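Neurotoxin (Clostridium botulinum, PDB 3N7L) probably attaches the toxin to nerve cells by binding gangliosides on their surface, using the receptor-binding domain that makes up this structure. Local coordinates at residues W103-I108 with L112-K117; I75-R80 with T92-V97; V145-N150 with M155-N160; F44-S49 with G54-T59. All blocks are in the same frame, centred on the assembly; numbering follows the deposited sequence.

Interaction 1 of 4, residues W103-I108 with L112-K117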
loop_
_atom_site.group_PDB
_atom_site.type_symbol
_atom_site.label_atom_id
_atom_site.label_comp_id
_atom_site.label_asym_id
_atom_site.label_seq_id
_atom_site.Cartn_x
_atom_site.Cartn_y
_atom_site.Cartn_z
ATOM N N TRP A 103 24.399 -1.508 12.277
ATOM C CA TRP A 103 23.385 -0.716 11.589
ATOM C C TRP A 103 22.018 -0.980 12.202
ATOM O O TRP A 103 21.797 -2.016 12.829
ATOM C CB TRP A 103 23.361 -1.007 10.078
ATOM C CG TRP A 103 23.026 -2.418 9.686
ATOM C CD1 TRP A 103 23.900 -3.380 9.281
ATOM C CD2 TRP A 103 21.720 -3.014 9.635
ATOM N NE1 TRP A 103 23.224 -4.541 8.978
ATOM C CE2 TRP A 103 21.886 -4.345 9.186
ATOM C CE3 TRP A 103 20.427 -2.554 9.922
ATOM C CZ2 TRP A 103 20.808 -5.221 9.018
ATOM C CZ3 TRP A 103 19.352 -3.430 9.755
ATOM C CH2 TRP A 103 19.553 -4.748 9.308
ATOM N N SER A 104 21.104 -0.034 12.026
ATOM C CA SER A 104 19.767 -0.182 12.581
ATOM C C SER A 104 18.726 0.550 11.751
ATOM O O SER A 104 19.036 1.515 11.049
ATOM C CB SER A 104 19.738 0.352 14.016
ATOM O OG SER A 104 18.491 0.085 14.632
ATOM N N ILE A 105 17.490 0.068 11.835
ATOM C CA ILE A 105 16.371 0.670 11.129
ATOM C C ILE A 105 15.298 0.960 12.160
ATOM O O ILE A 105 14.896 0.075 12.919
ATOM C CB ILE A 105 15.781 -0.279 10.063
ATOM C CG1 ILE A 105 16.798 -0.495 8.936
ATOM C CG2 ILE A 105 14.485 0.307 9.512
ATOM C CD1 ILE A 105 16.337 -1.467 7.866
ATOM N N GLY A 106 14.842 2.205 12.196
ATOM C CA GLY A 106 13.810 2.568 13.144
ATOM C C GLY A 106 12.824 3.550 12.551
ATOM O O GLY A 106 12.942 3.961 11.388
ATOM N N ILE A 107 11.840 3.928 13.358
ATOM C CA ILE A 107 10.837 4.884 12.933
ATOM C C ILE A 107 10.566 5.870 14.060
ATOM O O ILE A 107 10.686 5.529 15.239
ATOM C CB ILE A 107 9.501 4.192 12.552
ATOM C CG1 ILE A 107 8.984 3.372 13.736
ATOM C CG2 ILE A 107 9.697 3.306 11.320
ATOM C CD1 ILE A 107 7.662 2.664 13.469
ATOM N N ILE A 108 10.222 7.097 13.683
ATOM C CA ILE A 108 9.885 8.150 14.636
ATOM C C ILE A 108 9.113 9.189 13.838
ATOM O O ILE A 108 9.541 9.597 12.755
ATOM C CB ILE A 108 11.153 8.766 15.305
ATOM C CG1 ILE A 108 10.730 9.790 16.360
ATOM C CG2 ILE A 108 12.058 9.414 14.263
ATOM C CD1 ILE A 108 11.885 10.295 17.209
ATOM N N LEU A 112 11.284 7.046 8.585
ATOM C CA LEU A 112 11.811 5.687 8.603
ATOM C C LEU A 112 13.298 5.992 8.426
ATOM O O LEU A 112 13.690 6.589 7.423
ATOM C CB LEU A 112 11.328 4.863 7.411
ATOM C CG LEU A 112 11.995 3.485 7.297
ATOM C CD1 LEU A 112 11.397 2.549 8.325
ATOM C CD2 LEU A 112 11.797 2.914 5.902
ATOM N N VAL A 113 14.128 5.614 9.390
ATOM C CA VAL A 113 15.543 5.930 9.265
ATOM C C VAL A 113 16.514 4.765 9.407
ATOM O O VAL A 113 16.347 3.876 10.249
ATOM C CB VAL A 113 15.938 7.106 10.234
ATOM C CG1 VAL A 113 14.815 7.376 11.215
ATOM C CG2 VAL A 113 17.233 6.809 10.959
ATOM N N PHE A 114 17.507 4.771 8.525
ATOM C CA PHE A 114 18.544 3.755 8.509
ATOM C C PHE A 114 19.784 4.419 9.082
ATOM O O PHE A 114 20.209 5.480 8.614
ATOM C CB PHE A 114 18.810 3.269 7.078
ATOM C CG PHE A 114 20.008 2.368 6.958
ATOM C CD1 PHE A 114 21.248 2.880 6.593
ATOM C CD2 PHE A 114 19.905 1.011 7.249
ATOM C CE1 PHE A 114 22.373 2.057 6.520
ATOM C CE2 PHE A 114 21.024 0.176 7.178
ATOM C CZ PHE A 114 22.259 0.704 6.812
ATOM N N THR A 115 20.357 3.783 10.097
ATOM C CA THR A 115 21.528 4.319 10.775
ATOM C C THR A 115 22.749 3.419 10.699
ATOM O O THR A 115 22.663 2.214 10.917
ATOM C CB THR A 115 21.221 4.565 12.271
ATOM O OG1 THR A 115 20.105 5.453 12.386
ATOM C CG2 THR A 115 22.430 5.176 12.978
ATOM N N LEU A 116 23.885 4.028 10.388
ATOM C CA LEU A 116 25.167 3.338 10.325
ATOM C C LEU A 116 25.808 3.796 11.639
ATOM O O LEU A 116 26.122 4.973 11.798
ATOM C CB LEU A 116 25.961 3.849 9.116
ATOM C CG LEU A 116 26.510 2.865 8.075
ATOM C CD1 LEU A 116 25.567 1.684 7.891
ATOM C CD2 LEU A 116 26.728 3.610 6.753
ATOM N N LYS A 117 25.977 2.882 12.587
ATOM C CA LYS A 117 26.538 3.255 13.883
ATOM C C LYS A 117 27.975 2.779 14.089
ATOM O O LYS A 117 28.220 1.592 14.314
ATOM C CB LYS A 117 25.650 2.696 14.998
ATOM C CG LYS A 117 26.003 3.181 16.397
ATOM C CD LYS A 117 25.194 2.424 17.433
ATOM C CE LYS A 117 25.366 3.023 18.817
ATOM N NZ LYS A 117 24.803 4.397 18.868
HETATM O O HOH W 1 17.948 3.936 12.449
#
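Trp103 and Phe114 meet on the buried face of this antiparallel strand pair with their rings nearly parallel but slid apart. The five-membered ring of the indole and the phenyl ring are inclined by only 29°, yet their centroids lie 5.9 Å apart, so there is little true stacking. Contact is instead made by Trp103 CB, 3.8 Å from Phe114 CZ, while Phe114 CE2 approaches the indole obliquely. Phe114 CG stands opposite its own backbone N (chi1 171°), a torsion that brings the ring toward strand 103-108, beside Trp103 and Ile105. There the ring offers its edge to Ile105, whose CG1 lies 3.8 Å from Phe114 CD2. The other branch of Ile105, CG2, turns to Leu112 CD1. That same methyl is pressed more closely by Ile107 CG2, at 3.5 Å, so one leucine methyl touches two beta-branched residues. Such broad apolar residues suit a face packed against the opposing sheet, where Ile75 and Ile147 touch Phe114. The other face is more polar: a water donates to both Ser104 O and Val113 O and lies 2.6 Å from Thr115 OG1, while Ser104 OG bonds to Asp95. Paired backbone bonds, among them Thr115 N to Ser104 O at 2.8 Å, hold the register. This is a classic antiparallel beta hairpin, part of one layer of the lectin-like beta sandwich of the neurotoxin receptor-binding region.

Interaction 2 of 4, residues I75-R80 with T92-V97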
loop_
_atom_site.group_PDB
_atom_site.type_symbol
_atom_site.label_atom_id
_atom_site.label_comp_id
_atom_site.label_asym_id
_atom_site.label_seq_id
_atom_site.Cartn_x
_atom_site.Cartn_y
_atom_site.Cartn_z
ATOM N N ILE A 75 20.012 -3.710 1.408
ATOM C CA ILE A 75 18.976 -4.323 2.228
ATOM C C ILE A 75 17.628 -4.008 1.570
ATOM O O ILE A 75 17.323 -2.847 1.296
ATOM C CB ILE A 75 18.993 -3.739 3.660
ATOM C CG1 ILE A 75 20.359 -3.999 4.306
ATOM C CG2 ILE A 75 17.878 -4.360 4.495
ATOM C CD1 ILE A 75 20.548 -3.327 5.661
ATOM N N SER A 76 16.828 -5.032 1.297
ATOM C CA SER A 76 15.533 -4.797 0.665
ATOM C C SER A 76 14.457 -5.608 1.363
ATOM O O SER A 76 14.714 -6.715 1.821
ATOM C CB SER A 76 15.575 -5.183 -0.821
ATOM O OG SER A 76 15.678 -6.592 -0.983
ATOM N N PHE A 77 13.251 -5.057 1.443
ATOM C CA PHE A 77 12.158 -5.768 2.090
ATOM C C PHE A 77 10.830 -5.038 1.988
ATOM O O PHE A 77 10.789 -3.824 1.786
ATOM C CB PHE A 77 12.486 -6.005 3.573
ATOM C CG PHE A 77 12.703 -4.737 4.363
ATOM C CD1 PHE A 77 11.642 -4.120 5.027
ATOM C CD2 PHE A 77 13.975 -4.164 4.455
ATOM C CE1 PHE A 77 11.847 -2.955 5.772
ATOM C CE2 PHE A 77 14.188 -2.997 5.197
ATOM C CZ PHE A 77 13.125 -2.392 5.857
ATOM N N TRP A 78 9.747 -5.802 2.104
ATOM C CA TRP A 78 8.410 -5.229 2.084
ATOM C C TRP A 78 8.037 -5.047 3.538
ATOM O O TRP A 78 8.323 -5.907 4.372
ATOM C CB TRP A 78 7.405 -6.172 1.416
ATOM C CG TRP A 78 7.416 -6.078 -0.072
ATOM C CD1 TRP A 78 8.132 -6.855 -0.943
ATOM C CD2 TRP A 78 6.694 -5.138 -0.871
ATOM N NE1 TRP A 78 7.897 -6.457 -2.236
ATOM C CE2 TRP A 78 7.017 -5.405 -2.224
ATOM C CE3 TRP A 78 5.802 -4.096 -0.579
ATOM C CZ2 TRP A 78 6.476 -4.666 -3.286
ATOM C CZ3 TRP A 78 5.263 -3.357 -1.634
ATOM C CH2 TRP A 78 5.603 -3.648 -2.973
ATOM N N ILE A 79 7.413 -3.925 3.850
ATOM C CA ILE A 79 7.015 -3.674 5.218
ATOM C C ILE A 79 5.708 -2.906 5.276
ATOM O O ILE A 79 5.365 -2.149 4.361
ATOM C CB ILE A 79 8.100 -2.870 5.973
ATOM C CG1 ILE A 79 7.614 -2.526 7.387
ATOM C CG2 ILE A 79 8.439 -1.590 5.202
ATOM C CD1 ILE A 79 8.693 -1.932 8.278
ATOM N N ARG A 80 4.973 -3.129 6.355
ATOM C CA ARG A 80 3.728 -2.428 6.584
ATOM C C ARG A 80 3.653 -2.108 8.072
ATOM O O ARG A 80 3.931 -2.965 8.911
ATOM C CB ARG A 80 2.527 -3.280 6.188
ATOM C CG ARG A 80 1.239 -2.494 6.297
ATOM C CD ARG A 80 0.010 -3.359 6.202
ATOM N NE ARG A 80 -1.163 -2.530 6.441
ATOM C CZ ARG A 80 -2.364 -2.997 6.755
ATOM N NH1 ARG A 80 -3.365 -2.149 6.953
ATOM N NH2 ARG A 80 -2.560 -4.305 6.877
ATOM N N THR A 92 12.712 1.097 17.421
ATOM C CA THR A 92 13.741 0.436 16.639
ATOM C C THR A 92 12.954 -0.797 16.204
ATOM O O THR A 92 12.259 -1.398 17.025
ATOM C CB THR A 92 14.948 0.018 17.502
ATOM O OG1 THR A 92 15.590 1.189 18.020
ATOM C CG2 THR A 92 15.948 -0.774 16.668
ATOM N N ILE A 93 13.024 -1.155 14.924
ATOM C CA ILE A 93 12.269 -2.302 14.422
ATOM C C ILE A 93 13.120 -3.440 13.853
ATOM O O ILE A 93 12.747 -4.609 13.944
ATOM C CB ILE A 93 11.252 -1.855 13.352
ATOM C CG1 ILE A 93 11.946 -0.993 12.292
ATOM C CG2 ILE A 93 10.138 -1.046 14.013
ATOM C CD1 ILE A 93 11.050 -0.626 11.116
ATOM N N ILE A 94 14.249 -3.089 13.254
ATOM C CA ILE A 94 15.168 -4.069 12.685
ATOM C C ILE A 94 16.529 -3.576 13.150
ATOM O O ILE A 94 17.023 -2.551 12.672
ATOM C CB ILE A 94 15.111 -4.080 11.139
ATOM C CG1 ILE A 94 13.665 -4.284 10.668
ATOM C CG2 ILE A 94 15.979 -5.216 10.592
ATOM C CD1 ILE A 94 13.498 -4.179 9.158
ATOM N N ASP A 95 17.123 -4.301 14.092
ATOM C CA ASP A 95 18.400 -3.892 14.658
ATOM C C ASP A 95 19.542 -4.872 14.457
ATOM O O ASP A 95 19.380 -6.082 14.626
ATOM C CB ASP A 95 18.239 -3.646 16.159
ATOM C CG ASP A 95 19.473 -3.020 16.777
ATOM O OD1 ASP A 95 19.694 -1.809 16.553
ATOM O OD2 ASP A 95 20.226 -3.737 17.472
ATOM N N SER A 96 20.705 -4.339 14.111
ATOM C CA SER A 96 21.889 -5.168 13.922
ATOM C C SER A 96 23.081 -4.423 14.522
ATOM O O SER A 96 24.082 -4.161 13.856
ATOM C CB SER A 96 22.114 -5.457 12.434
ATOM O OG SER A 96 22.992 -6.560 12.261
ATOM N N VAL A 97 22.928 -4.061 15.793
ATOM C CA VAL A 97 23.947 -3.358 16.570
ATOM C C VAL A 97 24.267 -4.268 17.749
ATOM O O VAL A 97 23.366 -4.665 18.482
ATOM C CB VAL A 97 23.415 -2.010 17.127
ATOM C CG1 VAL A 97 24.384 -1.450 18.155
ATOM C CG2 VAL A 97 23.226 -1.014 15.997
#
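Phe77 and Ile79 on one side, and Ile94 and Ile93 on the other, meet across the interior of a beta sandwich. Strand 72-82 belongs to one sheet and the 92-97 chain to the facing one, and no hydrogen bond spans them: the two segments meet through side chains only, with the CA atoms of Ile79 and Ile93 10.7 Å apart. Along 75-80, Phe77 is the first to reach across. Its CG sits between the backbone N and the carbonyl carbon (chi1 60°), and the ring projects into the core with one face turned to Ile94. The CD1 methyl of Ile94 lies over that face, 25° from the ring normal and 4.1 Å from the ring centroid, a CH-pi contact displaced toward the rim, where Phe77 CZ is its nearest atom. An aromatic ring serves well here because it bridges a wide gap while giving a methyl a flat, polarisable surface. Trp78 points to the other side of its sheet, where it packs in a cation-pi contact with Arg206. Ile79 then returns to the core and, with its CB at the edge of the Phe77 ring, extends toward Ile93. On the facing strand a classic beta bulge places both Ile93 and Ile94 opposite Ile105, which lets two successive isoleucines point into the same core. Farther on, Asp95 OD2 accepts Val97 N in an Asx turn. The two extended isoleucines meet tip to tip, Ile79 CD1 lying 3.9 Å from Ile93 CD1.

Interaction 3 of 4, residues V145-N150 with M155-N160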
loop_
_atom_site.group_PDB
_atom_site.type_symbol
_atom_site.label_atom_id
_atom_site.label_comp_id
_atom_site.label_asym_id
_atom_site.label_seq_id
_atom_site.Cartn_x
_atom_site.Cartn_y
_atom_site.Cartn_z
ATOM N N VAL A 145 11.073 -1.220 0.693
ATOM C CA VAL A 145 12.274 -0.498 1.073
ATOM C C VAL A 145 13.520 -1.086 0.437
ATOM O O VAL A 145 13.665 -2.303 0.328
ATOM C CB VAL A 145 12.487 -0.526 2.612
ATOM C CG1 VAL A 145 13.824 0.135 2.974
ATOM C CG2 VAL A 145 11.343 0.177 3.311
ATOM N N THR A 146 14.417 -0.213 0.006
ATOM C CA THR A 146 15.684 -0.662 -0.549
ATOM C C THR A 146 16.751 0.304 -0.073
ATOM O O THR A 146 16.724 1.487 -0.403
ATOM C CB THR A 146 15.698 -0.689 -2.084
ATOM O OG1 THR A 146 14.641 -1.528 -2.561
ATOM C CG2 THR A 146 17.019 -1.266 -2.577
ATOM N N ILE A 147 17.680 -0.205 0.725
ATOM C CA ILE A 147 18.764 0.620 1.236
ATOM C C ILE A 147 20.054 0.125 0.602
ATOM O O ILE A 147 20.368 -1.055 0.698
ATOM C CB ILE A 147 18.863 0.504 2.775
ATOM C CG1 ILE A 147 17.602 1.089 3.416
ATOM C CG2 ILE A 147 20.111 1.231 3.286
ATOM C CD1 ILE A 147 17.453 0.765 4.895
ATOM N N THR A 148 20.782 1.010 -0.073
ATOM C CA THR A 148 22.048 0.607 -0.687
ATOM C C THR A 148 23.185 1.354 0.004
ATOM O O THR A 148 23.070 2.541 0.303
ATOM C CB THR A 148 22.089 0.887 -2.220
ATOM O OG1 THR A 148 22.072 2.296 -2.465
ATOM C CG2 THR A 148 20.897 0.234 -2.917
ATOM N N THR A 149 24.278 0.653 0.276
ATOM C CA THR A 149 25.403 1.270 0.957
ATOM C C THR A 149 26.759 0.874 0.400
ATOM O O THR A 149 27.072 -0.310 0.274
ATOM C CB THR A 149 25.406 0.922 2.470
ATOM O OG1 THR A 149 24.243 1.472 3.102
ATOM C CG2 THR A 149 26.656 1.480 3.146
ATOM N N ASN A 150 27.554 1.881 0.061
ATOM C CA ASN A 150 28.911 1.672 -0.421
ATOM C C ASN A 150 29.744 2.402 0.628
ATOM O O ASN A 150 29.724 3.629 0.689
ATOM C CB ASN A 150 29.125 2.328 -1.784
ATOM C CG ASN A 150 30.535 2.114 -2.315
ATOM O OD1 ASN A 150 31.489 2.005 -1.546
ATOM N ND2 ASN A 150 30.672 2.068 -3.634
ATOM N N MET A 155 25.341 6.334 0.613
ATOM C CA MET A 155 24.335 5.587 1.352
ATOM C C MET A 155 23.072 6.122 0.669
ATOM O O MET A 155 22.910 7.336 0.558
ATOM C CB MET A 155 24.357 6.022 2.818
ATOM C CG MET A 155 23.927 4.982 3.828
ATOM S SD MET A 155 23.725 5.682 5.495
ATOM C CE MET A 155 25.106 6.798 5.616
ATOM N N MET A 156 22.196 5.242 0.195
ATOM C CA MET A 156 20.979 5.692 -0.481
ATOM C C MET A 156 19.750 4.902 -0.043
ATOM O O MET A 156 19.840 3.707 0.245
ATOM C CB MET A 156 21.127 5.549 -2.003
ATOM C CG MET A 156 22.407 6.138 -2.587
ATOM S SD MET A 156 22.465 6.005 -4.395
ATOM C CE MET A 156 22.939 4.307 -4.609
ATOM N N ILE A 157 18.601 5.567 0.012
ATOM C CA ILE A 157 17.381 4.868 0.386
ATOM C C ILE A 157 16.309 5.083 -0.669
ATOM O O ILE A 157 16.073 6.202 -1.121
ATOM C CB ILE A 157 16.846 5.299 1.779
ATOM C CG1 ILE A 157 15.597 4.479 2.111
ATOM C CG2 ILE A 157 16.506 6.782 1.797
ATOM C CD1 ILE A 157 15.158 4.592 3.549
ATOM N N TYR A 158 15.690 3.980 -1.075
ATOM C CA TYR A 158 14.633 3.999 -2.075
ATOM C C TYR A 158 13.345 3.475 -1.443
ATOM O O TYR A 158 13.376 2.616 -0.557
ATOM C CB TYR A 158 14.995 3.087 -3.250
ATOM C CG TYR A 158 16.276 3.428 -3.981
ATOM C CD1 TYR A 158 16.240 4.027 -5.245
ATOM C CD2 TYR A 158 17.525 3.098 -3.440
ATOM C CE1 TYR A 158 17.413 4.285 -5.960
ATOM C CE2 TYR A 158 18.712 3.352 -4.147
ATOM C CZ TYR A 158 18.643 3.942 -5.408
ATOM O OH TYR A 158 19.795 4.162 -6.133
ATOM N N ILE A 159 12.217 3.999 -1.903
ATOM C CA ILE A 159 10.913 3.569 -1.426
ATOM C C ILE A 159 10.109 3.279 -2.679
ATOM O O ILE A 159 9.967 4.144 -3.543
ATOM C CB ILE A 159 10.224 4.670 -0.590
ATOM C CG1 ILE A 159 11.027 4.922 0.691
ATOM C CG2 ILE A 159 8.784 4.266 -0.263
ATOM C CD1 ILE A 159 11.171 3.692 1.587
ATOM N N ASN A 160 9.598 2.056 -2.782
ATOM C CA ASN A 160 8.830 1.635 -3.951
ATOM C C ASN A 160 9.595 1.906 -5.244
ATOM O O ASN A 160 9.024 2.345 -6.244
ATOM C CB ASN A 160 7.465 2.329 -3.984
ATOM C CG ASN A 160 6.610 1.966 -2.788
ATOM O OD1 ASN A 160 6.705 0.854 -2.274
ATOM N ND2 ASN A 160 5.768 2.900 -2.341
#
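Thr146 O meets three groups of the opposite strand. Tyr158 N donates the hydrogen bond, at 2.8 Å, Ile157 CA adds a CA-H...O contact at 3.5 Å, and the Tyr158 ring sets its edge against the oxygen through CD2. Met156 N is held as firmly by Thr148 O, also at 2.8 Å, so two hydrogen-bonded pairs fix the hairpin. Beside them, Thr148 OG1 lies between the backbone N and the carbonyl carbon (chi1 67°), a torsion that brings it close to Met156. The methionine chain bends at its last torsion and sets CE 3.1 Å from Thr148 OG1, a close contact but not a hydrogen bond. Val145 and Ile159 run side by side on the other face, Val145 CG2 to Ile159 CD1 at 3.9 Å, as do Ile147 and Ile157, beta-branched residues suited to a strand. Thr149 OG1 is buried there next to Met155 CG with no hydrogen-bond partner in the model. The hairpin extends its sheet between strand 72-82, bonded to 145-150, and strand 162-168, bonded to 155-159. Its isoleucine face packs on strands 111-117 and 122-129, while on the opposite face Tyr158 OH bonds to Asp217 at the start of helix 217-226.

Interaction 4 of 4, residues F44-S49 with G54-T59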
loop_
_atom_site.group_PDB
_atom_site.type_symbol
_atom_site.label_atom_id
_atom_site.label_comp_id
_atom_site.label_asym_id
_atom_site.label_seq_id
_atom_site.Cartn_x
_atom_site.Cartn_y
_atom_site.Cartn_z
ATOM N N PHE A 44 5.239 -12.051 8.120
ATOM C CA PHE A 44 5.204 -12.396 9.525
ATOM C C PHE A 44 4.838 -11.086 10.220
ATOM O O PHE A 44 5.215 -9.997 9.759
ATOM C CB PHE A 44 6.533 -13.003 10.026
ATOM C CG PHE A 44 7.740 -12.102 9.918
ATOM C CD1 PHE A 44 8.058 -11.211 10.940
ATOM C CD2 PHE A 44 8.622 -12.228 8.845
ATOM C CE1 PHE A 44 9.241 -10.466 10.905
ATOM C CE2 PHE A 44 9.808 -11.488 8.796
ATOM C CZ PHE A 44 10.119 -10.607 9.830
ATOM N N LYS A 45 4.069 -11.186 11.297
ATOM C CA LYS A 45 3.609 -10.007 12.014
ATOM C C LYS A 45 4.131 -9.891 13.443
ATOM O O LYS A 45 4.139 -10.867 14.198
ATOM C CB LYS A 45 2.083 -10.004 12.021
ATOM C CG LYS A 45 1.439 -8.826 12.728
ATOM C CD LYS A 45 -0.050 -9.091 12.882
ATOM C CE LYS A 45 -0.766 -7.944 13.563
ATOM N NZ LYS A 45 -2.211 -8.259 13.737
ATOM N N LEU A 46 4.561 -8.681 13.794
ATOM C CA LEU A 46 5.084 -8.357 15.118
ATOM C C LEU A 46 4.308 -7.163 15.661
ATOM O O LEU A 46 3.706 -6.414 14.894
ATOM C CB LEU A 46 6.570 -7.994 15.034
ATOM C CG LEU A 46 7.608 -9.121 14.976
ATOM C CD1 LEU A 46 7.290 -10.065 13.841
ATOM C CD2 LEU A 46 9.002 -8.531 14.802
ATOM N N GLY A 47 4.319 -6.987 16.978
ATOM C CA GLY A 47 3.611 -5.867 17.573
ATOM C C GLY A 47 4.392 -5.225 18.703
ATOM O O GLY A 47 5.291 -5.843 19.271
ATOM N N SER A 48 4.065 -3.978 19.024
ATOM C CA SER A 48 4.741 -3.277 20.109
ATOM C C SER A 48 4.205 -3.819 21.436
ATOM O O SER A 48 4.693 -3.473 22.510
ATOM C CB SER A 48 4.499 -1.766 20.001
ATOM O OG SER A 48 3.117 -1.456 19.941
ATOM N N SER A 49 3.197 -4.684 21.321
ATOM C CA SER A 49 2.521 -5.360 22.434
ATOM C C SER A 49 3.019 -5.079 23.848
ATOM O O SER A 49 2.646 -4.081 24.466
ATOM C CB SER A 49 2.560 -6.873 22.197
ATOM O OG SER A 49 2.110 -7.583 23.341
ATOM N N GLY A 54 6.453 -10.200 19.862
ATOM C CA GLY A 54 7.212 -11.003 18.926
ATOM C C GLY A 54 8.644 -10.550 18.734
ATOM O O GLY A 54 8.971 -9.371 18.881
ATOM N N LYS A 55 9.503 -11.501 18.389
ATOM C CA LYS A 55 10.912 -11.222 18.167
ATOM C C LYS A 55 11.482 -12.255 17.206
ATOM O O LYS A 55 11.325 -13.457 17.413
ATOM C CB LYS A 55 11.665 -11.278 19.501
ATOM C CG LYS A 55 13.150 -11.001 19.405
ATOM C CD LYS A 55 13.802 -11.112 20.776
ATOM C CE LYS A 55 15.275 -10.755 20.717
ATOM N NZ LYS A 55 15.918 -10.866 22.055
ATOM N N VAL A 56 12.126 -11.785 16.143
ATOM C CA VAL A 56 12.737 -12.680 15.167
ATOM C C VAL A 56 14.238 -12.413 15.152
ATOM O O VAL A 56 14.678 -11.292 14.896
ATOM C CB VAL A 56 12.161 -12.465 13.744
ATOM C CG1 VAL A 56 12.875 -13.376 12.747
ATOM C CG2 VAL A 56 10.665 -12.764 13.739
ATOM N N ILE A 57 15.021 -13.445 15.437
ATOM C CA ILE A 57 16.469 -13.299 15.465
ATOM C C ILE A 57 17.155 -14.087 14.360
ATOM O O ILE A 57 17.021 -15.311 14.273
ATOM C CB ILE A 57 17.042 -13.754 16.817
ATOM C CG1 ILE A 57 16.341 -13.004 17.949
ATOM C CG2 ILE A 57 18.542 -13.486 16.858
ATOM C CD1 ILE A 57 16.713 -13.496 19.331
ATOM N N VAL A 58 17.884 -13.373 13.512
ATOM C CA VAL A 58 18.608 -13.995 12.419
ATOM C C VAL A 58 20.104 -13.883 12.693
ATOM O O VAL A 58 20.642 -12.782 12.830
ATOM C CB VAL A 58 18.301 -13.307 11.073
ATOM C CG1 VAL A 58 19.085 -13.978 9.953
ATOM C CG2 VAL A 58 16.805 -13.370 10.782
ATOM N N THR A 59 20.767 -15.029 12.790
ATOM C CA THR A 59 22.205 -15.062 13.035
ATOM C C THR A 59 22.863 -15.652 11.797
ATOM O O THR A 59 22.691 -16.834 11.492
ATOM C CB THR A 59 22.545 -15.936 14.249
ATOM O OG1 THR A 59 21.812 -15.469 15.387
ATOM C CG2 THR A 59 24.039 -15.871 14.556
HETATM O O HOH W 2 7.798 -6.891 18.286
HETATM O O HOH W 3 4.220 -9.222 19.030
#
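Leu46 leans on Gly54 and Val56, and its side chain can be traced outward. CB heads for the 54-59 segment but stops short of touching it. CG, placed opposite the carbonyl carbon (chi1 -81°), comes within 4.1 Å of Gly54 O. From there the branches part: CD2 stays beside the same carbonyl oxygen, and Leu46 CD1 reaches Val56 CG2 at 4.3 Å. CD1 also lies in the plane of the Phe44 ring, at its edge. Val56 CG2 thus meets both residues, approaching Phe44 CE1 obliquely at 3.9 Å. Gly54 has no side chain, which allows its backbone to close on Leu46, while leucine and valine supply compact branched methyls for the buried interior. Strands 44-47 and 55-59 lie in different sheets of the beta sandwich, and two waters join the backbones of Gly47 and Gly54, where the chain enters strand 55-59. One molecule donates to Gly47 O and, at 2.8 Å, to Gly54 O. A second accepts Gly54 N at 2.6 Å and, weakly, Gly47 N. With no direct hydrogen bond between the segments, the contact rests on burial of apolar groups and their dispersion contacts, and on water that bridges the glycine backbones, which implies less directional constraint than in a paired strand.

In the fold
Interactions 1 and 3 are hairpins in opposite layers of one beta sandwich, and interaction 2 crosses from one layer to the other beside them. Ile105 N lies 2.8 Å from Ile94 O, joining interaction 1 to interaction 2 within one sheet; Phe77 O and Val145 N, also 2.8 Å apart, join interactions 2 and 3 in the other. The hairpins themselves pack directly, Phe114 CD2 on Ile147 CD1 at 3.4 Å. Interaction 4 crosses the same core farther along: its centre is about 11 Å from that of interaction 2, without touching it. All four lie in the lectin-like half, whereas in related neurotoxins gangliosides bind the trefoil half.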